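Local coordinates for protein LysR family transcriptional regulator (Vibrio vulnificus, PDB 5FHK) that probably acts as a sequence-specific DNA-binding transcription regulator of the LysR family, AphB, of which this chain is the regulatory (substrate-binding-like) domain, at residues P24-F29 against R195-Y200; V56-G61 against I180-N185; D78-S83 against R168-W173; H100-L105 against L147-M152. One frame throughout, in Å; residues are numbered along the deposited sequence.

Contact 1: P24-F29 against R195-Y200; sequences PMLNGF and RLFIDY
An aromatic cluster of F29, F197 and Y200 joins helix 18-32 to helix 192-204 in one subdomain of the regulatory domain. The two helical segments run at 129° to each other with axes 10.7 Å apart at closest approach. F29 stands in the middle. Its CG lies anti to the backbone N (chi1 170°), which carries the ring across to the other helix, where F197 presents an edge to one of its faces. The centroids of the F29 and F197 rings are 5.0 Å apart and the planes are almost perpendicular (87°), a T-shaped pair in which F197 CD1 sits over the centre of the F29 ring. The rim of F29 is used as well: its CD1 lies 3.6 Å from Y200 CB, and its edge is turned to the Y200 face in an offset edge-to-face pair. Over that same tyrosine ring comes F29 CB, a CH-pi contact of 3.9 Å to the Y200 centroid. The far end of Y200 lies against the helix backbone, its OH 3.3 Å from G28 CA, where glycine has no side chain to obstruct it. L26 CD2 meets the edge of F197 at CE1, 3.5 Å away, and both side chains also reach I11 of strand 9-14. Helices lying against a central sheet, as F197 and L26 do here on that strand, belong to the periplasmic-binding-protein-like alpha/beta fold of LysR regulatory domains.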
loop_
_atom_site.group_PDB
_atom_site.type_symbol
_atom_site.label_atom_id
_atom_site.label_comp_id
_atom_site.label_asym_id
_atom_site.label_seq_id
_atom_site.Cartn_x
_atom_site.Cartn_y
_atom_site.Cartn_z
ATOM N N PRO A 24 -2.824 -0.453 -14.311
ATOM C CA PRO A 24 -3.520 -0.835 -15.560
ATOM C C PRO A 24 -2.597 -0.742 -16.761
ATOM O O PRO A 24 -2.509 -1.679 -17.565
ATOM C CB PRO A 24 -4.674 0.174 -15.635
ATOM C CG PRO A 24 -4.928 0.530 -14.190
ATOM C CD PRO A 24 -3.594 0.539 -13.534
ATOM N N MET A 25 -1.885 0.381 -16.880
ATOM C CA MET A 25 -0.914 0.543 -17.954
ATOM C C MET A 25 0.181 -0.504 -17.864
ATOM O O MET A 25 0.558 -1.114 -18.875
ATOM C CB MET A 25 -0.303 1.932 -17.858
ATOM C CG MET A 25 0.456 2.408 -19.066
ATOM S SD MET A 25 0.437 4.242 -18.934
ATOM C CE MET A 25 0.756 4.492 -17.187
ATOM N N LEU A 26 0.714 -0.720 -16.658
ATOM C CA LEU A 26 1.815 -1.670 -16.502
ATOM C C LEU A 26 1.372 -3.087 -16.807
ATOM O O LEU A 26 2.145 -3.876 -17.360
ATOM C CB LEU A 26 2.373 -1.593 -15.084
ATOM C CG LEU A 26 3.258 -0.361 -14.918
ATOM C CD1 LEU A 26 3.480 -0.082 -13.446
ATOM C CD2 LEU A 26 4.577 -0.601 -15.635
ATOM N N ASN A 27 0.166 -3.456 -16.391
ATOM C CA ASN A 27 -0.288 -4.821 -16.667
ATOM C C ASN A 27 -0.537 -5.006 -18.161
ATOM O O ASN A 27 -0.211 -6.057 -18.728
ATOM C CB ASN A 27 -1.551 -5.148 -15.840
ATOM C CG ASN A 27 -1.259 -5.415 -14.367
ATOM O OD1 ASN A 27 -0.161 -5.880 -14.015
ATOM N ND2 ASN A 27 -2.255 -5.141 -13.484
ATOM N N GLY A 28 -1.026 -3.969 -18.838
ATOM C CA GLY A 28 -1.204 -4.072 -20.280
ATOM C C GLY A 28 0.118 -4.168 -21.012
ATOM O O GLY A 28 0.232 -4.874 -22.014
ATOM N N PHE A 29 1.145 -3.486 -20.508
ATOM C CA PHE A 29 2.433 -3.558 -21.172
ATOM C C PHE A 29 3.043 -4.940 -21.010
ATOM O O PHE A 29 3.532 -5.535 -21.980
ATOM C CB PHE A 29 3.359 -2.481 -20.623
ATOM C CG PHE A 29 4.778 -2.625 -21.082
ATOM C CD1 PHE A 29 5.165 -2.149 -22.312
ATOM C CD2 PHE A 29 5.705 -3.297 -20.306
ATOM C CE1 PHE A 29 6.458 -2.289 -22.728
ATOM C CE2 PHE A 29 7.015 -3.445 -20.724
ATOM C CZ PHE A 29 7.395 -2.940 -21.932
ATOM N N ARG A 195 12.840 1.689 -24.404
ATOM C CA ARG A 195 12.184 2.450 -25.453
ATOM C C ARG A 195 10.799 1.895 -25.760
ATOM O O ARG A 195 9.842 2.654 -25.950
ATOM C CB ARG A 195 13.091 2.433 -26.684
ATOM C CG ARG A 195 12.424 2.722 -27.996
ATOM C CD ARG A 195 13.391 2.459 -29.172
ATOM N NE ARG A 195 13.142 1.175 -29.814
ATOM C CZ ARG A 195 11.954 0.790 -30.275
ATOM N NH1 ARG A 195 10.890 1.582 -30.163
ATOM N NH2 ARG A 195 11.832 -0.390 -30.850
ATOM N N LEU A 196 10.664 0.569 -25.803
ATOM C CA LEU A 196 9.352 0.003 -26.076
ATOM C C LEU A 196 8.381 0.367 -24.967
ATOM O O LEU A 196 7.203 0.659 -25.224
ATOM C CB LEU A 196 9.468 -1.505 -26.253
ATOM C CG LEU A 196 9.840 -1.813 -27.707
ATOM C CD1 LEU A 196 10.119 -3.280 -27.904
ATOM C CD2 LEU A 196 8.721 -1.368 -28.654
ATOM N N PHE A 197 8.877 0.420 -23.734
ATOM C CA PHE A 197 8.011 0.750 -22.613
ATOM C C PHE A 197 7.506 2.177 -22.737
ATOM O O PHE A 197 6.303 2.433 -22.645
ATOM C CB PHE A 197 8.764 0.543 -21.297
ATOM C CG PHE A 197 7.984 0.934 -20.102
ATOM C CD1 PHE A 197 6.918 0.169 -19.677
ATOM C CD2 PHE A 197 8.292 2.091 -19.406
ATOM C CE1 PHE A 197 6.188 0.558 -18.563
ATOM C CE2 PHE A 197 7.573 2.473 -18.320
ATOM C CZ PHE A 197 6.529 1.716 -17.886
ATOM N N ILE A 198 8.413 3.104 -23.039
ATOM C CA ILE A 198 8.055 4.515 -23.089
ATOM C C ILE A 198 7.037 4.779 -24.187
ATOM O O ILE A 198 6.153 5.629 -24.040
ATOM C CB ILE A 198 9.327 5.358 -23.283
ATOM C CG1 ILE A 198 10.072 5.480 -21.949
ATOM C CG2 ILE A 198 8.993 6.705 -23.852
ATOM C CD1 ILE A 198 11.569 5.753 -22.104
ATOM N N ASP A 199 7.177 4.100 -25.326
ATOM C CA ASP A 199 6.209 4.286 -26.395
ATOM C C ASP A 199 4.859 3.701 -26.016
ATOM O O ASP A 199 3.819 4.261 -26.373
ATOM C CB ASP A 199 6.715 3.647 -27.693
ATOM C CG ASP A 199 7.811 4.473 -28.369
ATOM O OD1 ASP A 199 7.955 5.693 -28.063
ATOM O OD2 ASP A 199 8.527 3.893 -29.222
ATOM N N TYR A 200 4.851 2.549 -25.335
ATOM C CA TYR A 200 3.584 2.008 -24.853
ATOM C C TYR A 200 2.857 3.036 -23.994
ATOM O O TYR A 200 1.665 3.297 -24.196
ATOM C CB TYR A 200 3.810 0.715 -24.070
ATOM C CG TYR A 200 2.507 0.022 -23.715
ATOM C CD1 TYR A 200 1.882 -0.856 -24.616
ATOM C CD2 TYR A 200 1.885 0.266 -22.504
ATOM C CE1 TYR A 200 0.680 -1.480 -24.287
ATOM C CE2 TYR A 200 0.716 -0.355 -22.174
ATOM C CZ TYR A 200 0.115 -1.221 -23.060
ATOM O OH TYR A 200 -1.056 -1.798 -22.668
#

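Contact 2: V56-G61 against I180-N185; sequences VIFRVG and IYMLYN
V56-V60 and I180-N185 are adjacent antiparallel strands in the mixed sheet of this periplasmic-binding-protein-like domain, their directions 158° apart. Backbone bonding sets the register. I57 pairs with L183 and R59 with Y181 as hydrogen-bonded pairs, each closed by two N-H...O bonds; L183 N to I57 O is the shortest at 2.6 Å, and Y181 N reaches R59 O at 2.8 Å. Between them, F58 and M182 form a non-hydrogen-bonded pair, where F58 CA approaches Y181 O to 3.2 Å in a CA-H...O contact. Apolar packing follows on both faces. On the face of F58 and M182 the two side chains lie side by side and point the same way; M182 CG is 3.8 Å from F58 CE2, and an extended chain (chi1 171°, chi2 178°) runs alongside the ring and places SD in an oblique Met-aromatic contact 4.8 Å from the F58 centroid. F197 of helix 192-204 also packs on F58. On the face of R59, Y181 and L183, I57 CB faces L183 CB at 4.2 Å and the aliphatic part of the arginine packs on L183, while its guanidinium forms a salt bridge with D47 outside the pair. The arginine methylene CD rests 3.8 Å from L183 CD1.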
loop_
_atom_site.group_PDB
_atom_site.type_symbol
_atom_site.label_atom_id
_atom_site.label_comp_id
_atom_site.label_asym_id
_atom_site.label_seq_id
_atom_site.Cartn_x
_atom_site.Cartn_y
_atom_site.Cartn_z
ATOM N N VAL A 56 13.034 4.528 -15.947
ATOM C CA VAL A 56 11.935 5.480 -16.060
ATOM C C VAL A 56 11.460 5.827 -14.662
ATOM O O VAL A 56 11.431 4.983 -13.763
ATOM C CB VAL A 56 10.730 4.956 -16.884
ATOM C CG1 VAL A 56 9.767 6.087 -17.175
ATOM C CG2 VAL A 56 11.179 4.309 -18.156
ATOM N N ILE A 57 11.058 7.078 -14.488
ATOM C CA ILE A 57 10.617 7.572 -13.195
ATOM C C ILE A 57 9.280 8.263 -13.422
ATOM O O ILE A 57 9.171 9.142 -14.291
ATOM C CB ILE A 57 11.658 8.514 -12.547
ATOM C CG1 ILE A 57 12.809 7.680 -11.967
ATOM C CG2 ILE A 57 11.042 9.328 -11.399
ATOM C CD1 ILE A 57 14.012 8.500 -11.381
ATOM N N PHE A 58 8.252 7.793 -12.717
ATOM C CA PHE A 58 6.964 8.471 -12.609
ATOM C C PHE A 58 6.895 9.165 -11.263
ATOM O O PHE A 58 7.138 8.546 -10.222
ATOM C CB PHE A 58 5.795 7.492 -12.752
ATOM C CG PHE A 58 5.839 6.709 -14.030
ATOM C CD1 PHE A 58 6.665 5.607 -14.154
ATOM C CD2 PHE A 58 5.082 7.092 -15.118
ATOM C CE1 PHE A 58 6.722 4.886 -15.344
ATOM C CE2 PHE A 58 5.140 6.369 -16.309
ATOM C CZ PHE A 58 5.959 5.269 -16.398
ATOM N N ARG A 59 6.566 10.445 -11.278
ATOM C CA ARG A 59 6.617 11.214 -10.053
ATOM C C ARG A 59 5.458 12.186 -10.032
ATOM O O ARG A 59 4.901 12.542 -11.074
ATOM C CB ARG A 59 7.940 11.973 -9.922
ATOM C CG ARG A 59 8.044 13.169 -10.839
ATOM C CD ARG A 59 9.284 13.996 -10.516
ATOM N NE ARG A 59 9.453 14.182 -9.075
ATOM C CZ ARG A 59 9.142 15.293 -8.411
ATOM N NH1 ARG A 59 8.647 16.339 -9.054
ATOM N NH2 ARG A 59 9.330 15.362 -7.101
ATOM N N VAL A 60 5.082 12.573 -8.821
ATOM C CA VAL A 60 4.169 13.679 -8.593
ATOM C C VAL A 60 4.986 14.959 -8.546
ATOM O O VAL A 60 6.040 15.008 -7.895
ATOM C CB VAL A 60 3.382 13.475 -7.290
ATOM C CG1 VAL A 60 2.599 14.729 -6.941
ATOM C CG2 VAL A 60 2.455 12.275 -7.411
ATOM N N GLY A 61 4.517 15.991 -9.251
ATOM C CA GLY A 61 5.176 17.278 -9.237
ATOM C C GLY A 61 6.320 17.350 -10.227
ATOM O O GLY A 61 6.937 16.337 -10.587
ATOM N N ILE A 180 1.331 14.357 -12.535
ATOM C CA ILE A 180 2.171 13.179 -12.567
ATOM C C ILE A 180 2.961 13.220 -13.864
ATOM O O ILE A 180 2.399 13.428 -14.944
ATOM C CB ILE A 180 1.350 11.888 -12.431
ATOM C CG1 ILE A 180 0.685 11.821 -11.041
ATOM C CG2 ILE A 180 2.251 10.698 -12.586
ATOM C CD1 ILE A 180 -0.634 12.537 -10.962
ATOM N N TYR A 181 4.262 13.050 -13.757
ATOM C CA TYR A 181 5.115 13.120 -14.921
ATOM C C TYR A 181 5.752 11.770 -15.152
ATOM O O TYR A 181 5.847 10.938 -14.243
ATOM C CB TYR A 181 6.203 14.179 -14.762
ATOM C CG TYR A 181 5.682 15.588 -14.757
ATOM C CD1 TYR A 181 5.150 16.135 -13.605
ATOM C CD2 TYR A 181 5.725 16.374 -15.906
ATOM C CE1 TYR A 181 4.673 17.412 -13.592
ATOM C CE2 TYR A 181 5.244 17.668 -15.899
ATOM C CZ TYR A 181 4.723 18.180 -14.738
ATOM O OH TYR A 181 4.235 19.469 -14.694
ATOM N N MET A 182 6.164 11.555 -16.397
ATOM C CA MET A 182 7.036 10.450 -16.751
ATOM C C MET A 182 8.377 11.059 -17.135
ATOM O O MET A 182 8.440 11.908 -18.035
ATOM C CB MET A 182 6.452 9.605 -17.887
ATOM C CG MET A 182 7.416 8.569 -18.439
ATOM S SD MET A 182 6.688 7.552 -19.744
ATOM C CE MET A 182 6.211 8.822 -20.908
ATOM N N LEU A 183 9.433 10.642 -16.439
ATOM C CA LEU A 183 10.787 11.146 -16.655
ATOM C C LEU A 183 11.676 10.050 -17.220
ATOM O O LEU A 183 11.532 8.883 -16.847
ATOM C CB LEU A 183 11.407 11.646 -15.348
ATOM C CG LEU A 183 10.630 12.488 -14.340
ATOM C CD1 LEU A 183 11.635 13.038 -13.300
ATOM C CD2 LEU A 183 9.949 13.638 -15.037
ATOM N N TYR A 184 12.595 10.428 -18.115
ATOM C CA TYR A 184 13.610 9.505 -18.611
ATOM C C TYR A 184 14.774 10.273 -19.230
ATOM O O TYR A 184 14.611 11.387 -19.742
ATOM C CB TYR A 184 13.046 8.509 -19.636
ATOM C CG TYR A 184 12.344 9.134 -20.819
ATOM C CD1 TYR A 184 11.051 9.619 -20.699
ATOM C CD2 TYR A 184 12.950 9.206 -22.064
ATOM C CE1 TYR A 184 10.379 10.172 -21.776
ATOM C CE2 TYR A 184 12.276 9.767 -23.158
ATOM C CZ TYR A 184 10.988 10.250 -22.988
ATOM O OH TYR A 184 10.279 10.808 -24.026
ATOM N N ASN A 185 15.950 9.645 -19.182
ATOM C CA ASN A 185 17.179 10.251 -19.672
ATOM C C ASN A 185 17.113 10.469 -21.176
ATOM O O ASN A 185 16.509 9.685 -21.904
ATOM C CB ASN A 185 18.363 9.351 -19.327
ATOM C CG ASN A 185 19.707 10.018 -19.590
ATOM O OD1 ASN A 185 20.112 10.203 -20.744
ATOM N ND2 ASN A 185 20.409 10.387 -18.514
#

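Contact 3: D78-S83 against R168-W173; sequences DILVAS and RILPDW
L80-V81 and R168-I169 meet in a single antiparallel beta bridge, where strand 167-168 joins strand 68-82 of the mixed sheet, just before the chain turns away in a type I turn from L170 to W173. V81 and R168 are the bridged residues, a non-hydrogen-bonded pair with CA atoms 4.4 Å apart. Beside them I169 N donates to L80 O over 3.0 Å, arriving well above the carbonyl plane. A water extends this backbone link: it accepts from L80 N (3.0 Å) and from R168 NE (3.1 Å), and lies within hydrogen-bonding distance of I169 O and W173 O.

Among the side chains, R168 folds back across I79. The bend at chi2 (110°) lays the guanidinium over the isoleucine, with I79 CG2 3.8 Å above the centre of one face and P171 O over the opposite face. R168 NH2 bonds to W173 O at 2.7 Å, with that oxygen nearly in the guanidinium plane, so the arginine bridges the turn and fixes the rotation of its own head. L80 packs on the other segment with two carbons: CB lies 3.8 Å from I169 CG1, and the branch atom CD1 meets L170 CD1 at 3.6 Å.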
loop_
_atom_site.group_PDB
_atom_site.type_symbol
_atom_site.label_atom_id
_atom_site.label_comp_id
_atom_site.label_asym_id
_atom_site.label_seq_id
_atom_site.Cartn_x
_atom_site.Cartn_y
_atom_site.Cartn_z
ATOM N N ASP A 78 -6.591 16.646 -4.501
ATOM C CA ASP A 78 -7.003 16.161 -3.194
ATOM C C ASP A 78 -8.221 16.928 -2.689
ATOM O O ASP A 78 -8.294 18.153 -2.812
ATOM C CB ASP A 78 -5.848 16.282 -2.207
ATOM C CG ASP A 78 -4.523 15.807 -2.802
ATOM O OD1 ASP A 78 -4.478 14.692 -3.370
ATOM O OD2 ASP A 78 -3.536 16.573 -2.743
ATOM N N ILE A 79 -9.174 16.189 -2.113
ATOM C CA ILE A 79 -10.454 16.728 -1.677
ATOM C C ILE A 79 -10.764 16.167 -0.301
ATOM O O ILE A 79 -10.286 15.097 0.084
ATOM C CB ILE A 79 -11.601 16.380 -2.643
ATOM C CG1 ILE A 79 -11.787 14.870 -2.686
ATOM C CG2 ILE A 79 -11.298 16.891 -4.077
ATOM C CD1 ILE A 79 -12.853 14.449 -3.645
ATOM N N LEU A 80 -11.603 16.886 0.427
ATOM C CA LEU A 80 -11.991 16.495 1.775
ATOM C C LEU A 80 -13.221 15.609 1.698
ATOM O O LEU A 80 -14.157 15.927 0.960
ATOM C CB LEU A 80 -12.275 17.738 2.614
ATOM C CG LEU A 80 -11.086 18.686 2.835
ATOM C CD1 LEU A 80 -11.553 20.040 3.422
ATOM C CD2 LEU A 80 -10.041 18.043 3.737
ATOM N N VAL A 81 -13.205 14.485 2.432
ATOM C CA VAL A 81 -14.340 13.567 2.496
ATOM C C VAL A 81 -14.507 12.998 3.906
ATOM O O VAL A 81 -13.621 13.101 4.756
ATOM C CB VAL A 81 -14.239 12.393 1.484
ATOM C CG1 VAL A 81 -14.294 12.907 0.064
ATOM C CG2 VAL A 81 -12.943 11.561 1.702
ATOM N N ALA A 82 -15.685 12.403 4.141
ATOM C CA ALA A 82 -16.032 11.672 5.357
ATOM C C ALA A 82 -17.196 10.736 5.024
ATOM O O ALA A 82 -17.923 10.950 4.048
ATOM C CB ALA A 82 -16.402 12.626 6.506
ATOM N N SER A 83 -17.386 9.703 5.842
ATOM C CA SER A 83 -18.504 8.792 5.577
ATOM C C SER A 83 -19.843 9.453 5.925
ATOM O O SER A 83 -19.887 10.440 6.653
ATOM C CB SER A 83 -18.333 7.491 6.357
ATOM O OG SER A 83 -18.777 7.637 7.692
ATOM N N ARG A 168 -18.248 14.229 -0.048
ATOM C CA ARG A 168 -17.376 15.401 -0.087
ATOM C C ARG A 168 -17.808 16.403 0.972
ATOM O O ARG A 168 -18.985 16.740 1.077
ATOM C CB ARG A 168 -17.429 16.047 -1.471
ATOM C CG ARG A 168 -16.695 17.379 -1.591
ATOM C CD ARG A 168 -15.473 17.211 -2.431
ATOM N NE ARG A 168 -14.628 18.404 -2.507
ATOM C CZ ARG A 168 -14.380 19.081 -3.629
ATOM N NH1 ARG A 168 -14.927 18.707 -4.775
ATOM N NH2 ARG A 168 -13.587 20.144 -3.605
ATOM N N ILE A 169 -16.870 16.885 1.768
ATOM C CA ILE A 169 -17.221 17.928 2.709
ATOM C C ILE A 169 -16.415 19.167 2.352
ATOM O O ILE A 169 -15.303 19.069 1.827
ATOM C CB ILE A 169 -17.002 17.480 4.171
ATOM C CG1 ILE A 169 -15.535 17.259 4.451
ATOM C CG2 ILE A 169 -17.739 16.185 4.440
ATOM C CD1 ILE A 169 -15.100 17.931 5.702
ATOM N N LEU A 170 -17.020 20.342 2.564
ATOM C CA LEU A 170 -16.442 21.642 2.221
ATOM C C LEU A 170 -16.191 21.688 0.719
ATOM O O LEU A 170 -15.052 21.872 0.273
ATOM C CB LEU A 170 -15.149 21.898 3.007
ATOM C CG LEU A 170 -15.250 22.301 4.475
ATOM C CD1 LEU A 170 -13.892 22.145 5.170
ATOM C CD2 LEU A 170 -15.750 23.751 4.597
ATOM N N PRO A 171 -17.228 21.505 -0.100
ATOM C CA PRO A 171 -16.984 21.282 -1.534
ATOM C C PRO A 171 -16.444 22.509 -2.253
ATOM O O PRO A 171 -15.919 22.374 -3.370
ATOM C CB PRO A 171 -18.362 20.870 -2.074
ATOM C CG PRO A 171 -19.337 21.032 -0.947
ATOM C CD PRO A 171 -18.653 21.736 0.186
ATOM N N ASP A 172 -16.541 23.690 -1.649
ATOM C CA ASP A 172 -15.905 24.883 -2.195
ATOM C C ASP A 172 -14.404 24.931 -1.917
ATOM O O ASP A 172 -13.734 25.853 -2.387
ATOM C CB ASP A 172 -16.585 26.141 -1.634
ATOM C CG ASP A 172 -16.276 27.402 -2.445
ATOM O OD1 ASP A 172 -16.916 27.628 -3.505
ATOM O OD2 ASP A 172 -15.393 28.177 -2.005
ATOM N N TRP A 173 -13.859 23.964 -1.182
ATOM C CA TRP A 173 -12.448 23.927 -0.839
ATOM C C TRP A 173 -11.753 22.745 -1.508
ATOM O O TRP A 173 -12.352 21.681 -1.716
ATOM C CB TRP A 173 -12.256 23.828 0.677
ATOM C CG TRP A 173 -12.703 25.044 1.401
ATOM C CD1 TRP A 173 -13.963 25.319 1.825
ATOM C CD2 TRP A 173 -11.890 26.156 1.787
ATOM N NE1 TRP A 173 -13.991 26.542 2.457
ATOM C CE2 TRP A 173 -12.731 27.080 2.444
ATOM C CE3 TRP A 173 -10.533 26.461 1.647
ATOM C CZ2 TRP A 173 -12.260 28.288 2.962
ATOM C CZ3 TRP A 173 -10.069 27.665 2.154
ATOM C CH2 TRP A 173 -10.933 28.565 2.799
HETATM O O HOH W 1 -13.048 19.516 -0.087
#

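Contact 4: H100-L105 against L147-M152; sequences HDHFLL and LGITLM
L104 and I149 form a parallel bridge between strands 104-107 and 149-153 of the mixed sheet, in the subdomain that also holds helix 136-144 of this periplasmic-binding-protein-like fold. The hydrogen bonds fix the pairing. I149 N donates to F103 O over 2.8 Å in an almost straight bond (168° at the hydrogen), and I149 O accepts L105 N at 2.7 Å, so I149 is gripped through both its backbone polar atoms by the residues flanking L104. A side chain adds a third bond: with OG1 anti to its backbone N (chi1 178°), T150 turns its hydroxyl to donate to L105 O, approaching from above the carbonyl plane.

Close backbone packing centres on G148, whose CA lies 3.3 Å from F103 O in a CA-H...O contact. With no side chain, G148 can lie this close to that oxygen, and its backbone combines a phi of 151° with an extended psi, a pairing that glycine adopts readily.

Apolar contacts are made on both faces. L104 and I149 lie side by side, pointing the same way, with L104 CD2 3.9 Å from I149 CB; W113 packs on both. On the other face L105 covers the glycine, its CD1 3.5 Å from G148 O, and V139 and C143 of helix 136-144 pack against this leucine. L147 also packs on N27 of the second subunit.

At the start of the pair, H102 keeps its ND1 hydrogen-bonded to Y86 OH, while the delta methyl CD1 of I149 lies obliquely against the imidazole, 3.6 Å from H102 ND1.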
loop_
_atom_site.group_PDB
_atom_site.type_symbol
_atom_site.label_atom_id
_atom_site.label_comp_id
_atom_site.label_asym_id
_atom_site.label_seq_id
_atom_site.Cartn_x
_atom_site.Cartn_y
_atom_site.Cartn_z
ATOM N N HIS A 100 -10.671 22.522 12.843
ATOM C CA HIS A 100 -10.060 22.365 14.162
ATOM C C HIS A 100 -10.963 21.623 15.139
ATOM O O HIS A 100 -10.469 20.902 16.010
ATOM C CB HIS A 100 -9.689 23.733 14.716
ATOM C CG HIS A 100 -8.646 24.430 13.905
ATOM N ND1 HIS A 100 -8.949 25.393 12.967
ATOM C CD2 HIS A 100 -7.302 24.281 13.871
ATOM C CE1 HIS A 100 -7.835 25.815 12.396
ATOM N NE2 HIS A 100 -6.821 25.158 12.930
ATOM N N ASP A 101 -12.277 21.752 14.990
ATOM C CA ASP A 101 -13.229 21.171 15.923
ATOM C C ASP A 101 -13.760 19.818 15.467
ATOM O O ASP A 101 -14.798 19.369 15.971
ATOM C CB ASP A 101 -14.377 22.146 16.144
ATOM C CG ASP A 101 -13.885 23.518 16.572
ATOM O OD1 ASP A 101 -13.009 23.572 17.465
ATOM O OD2 ASP A 101 -14.352 24.533 16.007
ATOM N N HIS A 102 -13.058 19.153 14.542
ATOM C CA HIS A 102 -13.480 17.884 13.975
ATOM C C HIS A 102 -12.354 16.865 14.115
ATOM O O HIS A 102 -11.175 17.225 14.212
ATOM C CB HIS A 102 -13.858 18.031 12.496
ATOM C CG HIS A 102 -15.271 18.462 12.274
ATOM N ND1 HIS A 102 -16.301 17.563 12.091
ATOM C CD2 HIS A 102 -15.831 19.693 12.209
ATOM C CE1 HIS A 102 -17.435 18.222 11.936
ATOM N NE2 HIS A 102 -17.177 19.515 11.998
ATOM N N PHE A 103 -12.738 15.585 14.117
ATOM C CA PHE A 103 -11.776 14.491 14.080
ATOM C C PHE A 103 -11.154 14.420 12.690
ATOM O O PHE A 103 -11.870 14.246 11.699
ATOM C CB PHE A 103 -12.448 13.151 14.405
ATOM C CG PHE A 103 -13.040 13.051 15.798
ATOM C CD1 PHE A 103 -12.237 12.781 16.899
ATOM C CD2 PHE A 103 -14.407 13.200 15.997
ATOM C CE1 PHE A 103 -12.799 12.682 18.194
ATOM C CE2 PHE A 103 -14.965 13.093 17.263
ATOM C CZ PHE A 103 -14.159 12.829 18.357
ATOM N N LEU A 104 -9.832 14.515 12.616
ATOM C CA LEU A 104 -9.121 14.516 11.344
ATOM C C LEU A 104 -8.303 13.244 11.196
ATOM O O LEU A 104 -7.813 12.687 12.180
ATOM C CB LEU A 104 -8.215 15.742 11.213
ATOM C CG LEU A 104 -8.961 17.069 11.353
ATOM C CD1 LEU A 104 -8.034 18.247 11.091
ATOM C CD2 LEU A 104 -10.167 17.083 10.430
ATOM N N LEU A 105 -8.202 12.767 9.956
ATOM C CA LEU A 105 -7.412 11.592 9.621
ATOM C C LEU A 105 -6.428 11.989 8.537
ATOM O O LEU A 105 -6.832 12.486 7.478
ATOM C CB LEU A 105 -8.298 10.437 9.159
ATOM C CG LEU A 105 -9.594 10.287 9.953
ATOM C CD1 LEU A 105 -10.639 9.384 9.237
ATOM C CD2 LEU A 105 -9.282 9.772 11.349
ATOM N N LEU A 147 -14.714 7.549 11.394
ATOM C CA LEU A 147 -13.890 8.123 12.440
ATOM C C LEU A 147 -13.468 9.559 12.158
ATOM O O LEU A 147 -12.827 10.171 13.015
ATOM C CB LEU A 147 -12.651 7.252 12.666
ATOM C CG LEU A 147 -12.878 5.824 13.192
ATOM C CD1 LEU A 147 -11.586 5.003 13.099
ATOM C CD2 LEU A 147 -13.413 5.821 14.643
ATOM N N GLY A 148 -13.814 10.131 11.011
ATOM C CA GLY A 148 -13.565 11.556 10.858
ATOM C C GLY A 148 -13.310 11.955 9.413
ATOM O O GLY A 148 -13.585 11.198 8.480
ATOM N N ILE A 149 -12.771 13.173 9.274
ATOM C CA ILE A 149 -12.519 13.847 8.001
ATOM C C ILE A 149 -11.077 13.604 7.579
ATOM O O ILE A 149 -10.154 13.702 8.401
ATOM C CB ILE A 149 -12.778 15.360 8.136
ATOM C CG1 ILE A 149 -14.258 15.664 8.411
ATOM C CG2 ILE A 149 -12.231 16.136 6.915
ATOM C CD1 ILE A 149 -14.439 16.977 9.035
ATOM N N THR A 150 -10.870 13.305 6.300
ATOM C CA THR A 150 -9.532 13.178 5.740
ATOM C C THR A 150 -9.420 13.969 4.445
ATOM O O THR A 150 -10.407 14.395 3.848
ATOM C CB THR A 150 -9.163 11.720 5.447
ATOM O OG1 THR A 150 -7.859 11.701 4.862
ATOM C CG2 THR A 150 -10.163 11.119 4.450
ATOM N N LEU A 151 -8.183 14.151 4.012
ATOM C CA LEU A 151 -7.890 14.732 2.713
ATOM C C LEU A 151 -7.244 13.649 1.862
ATOM O O LEU A 151 -6.291 12.995 2.295
ATOM C CB LEU A 151 -6.970 15.934 2.832
ATOM C CG LEU A 151 -6.608 16.515 1.464
ATOM C CD1 LEU A 151 -7.772 17.317 0.978
ATOM C CD2 LEU A 151 -5.375 17.423 1.567
ATOM N N MET A 152 -7.766 13.461 0.659
ATOM C CA MET A 152 -7.452 12.249 -0.059
ATOM C C MET A 152 -7.389 12.559 -1.548
ATOM O O MET A 152 -8.217 13.345 -2.046
ATOM C CB MET A 152 -8.521 11.193 0.235
ATOM C CG MET A 152 -8.278 9.817 -0.307
ATOM S SD MET A 152 -7.115 8.868 0.669
ATOM C CE MET A 152 -7.784 9.056 2.311
#

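Overall arrangement
The four contacts are nested along the chain: contact 1 encloses contact 2, which encloses contact 3, which encloses contact 4. They form two groups on opposite sides of the chain's centre. Contacts 1 and 2, with centres 14 Å apart, touch where F197 and I198 of helix 192-204 pack on V56, F58 and Y184. Contacts 3 and 4, centres 10 Å apart, share the border of strands 68-82 and 149-153, where I79 N probably bonds to M152 O. Between the groups, contacts 2 and 3 lie 28 Å apart by centres, linked by neighbouring strands 68-82 and 178-185. This is consistent with the two-subdomain build of LysR regulatory domains, joined by crossing strands.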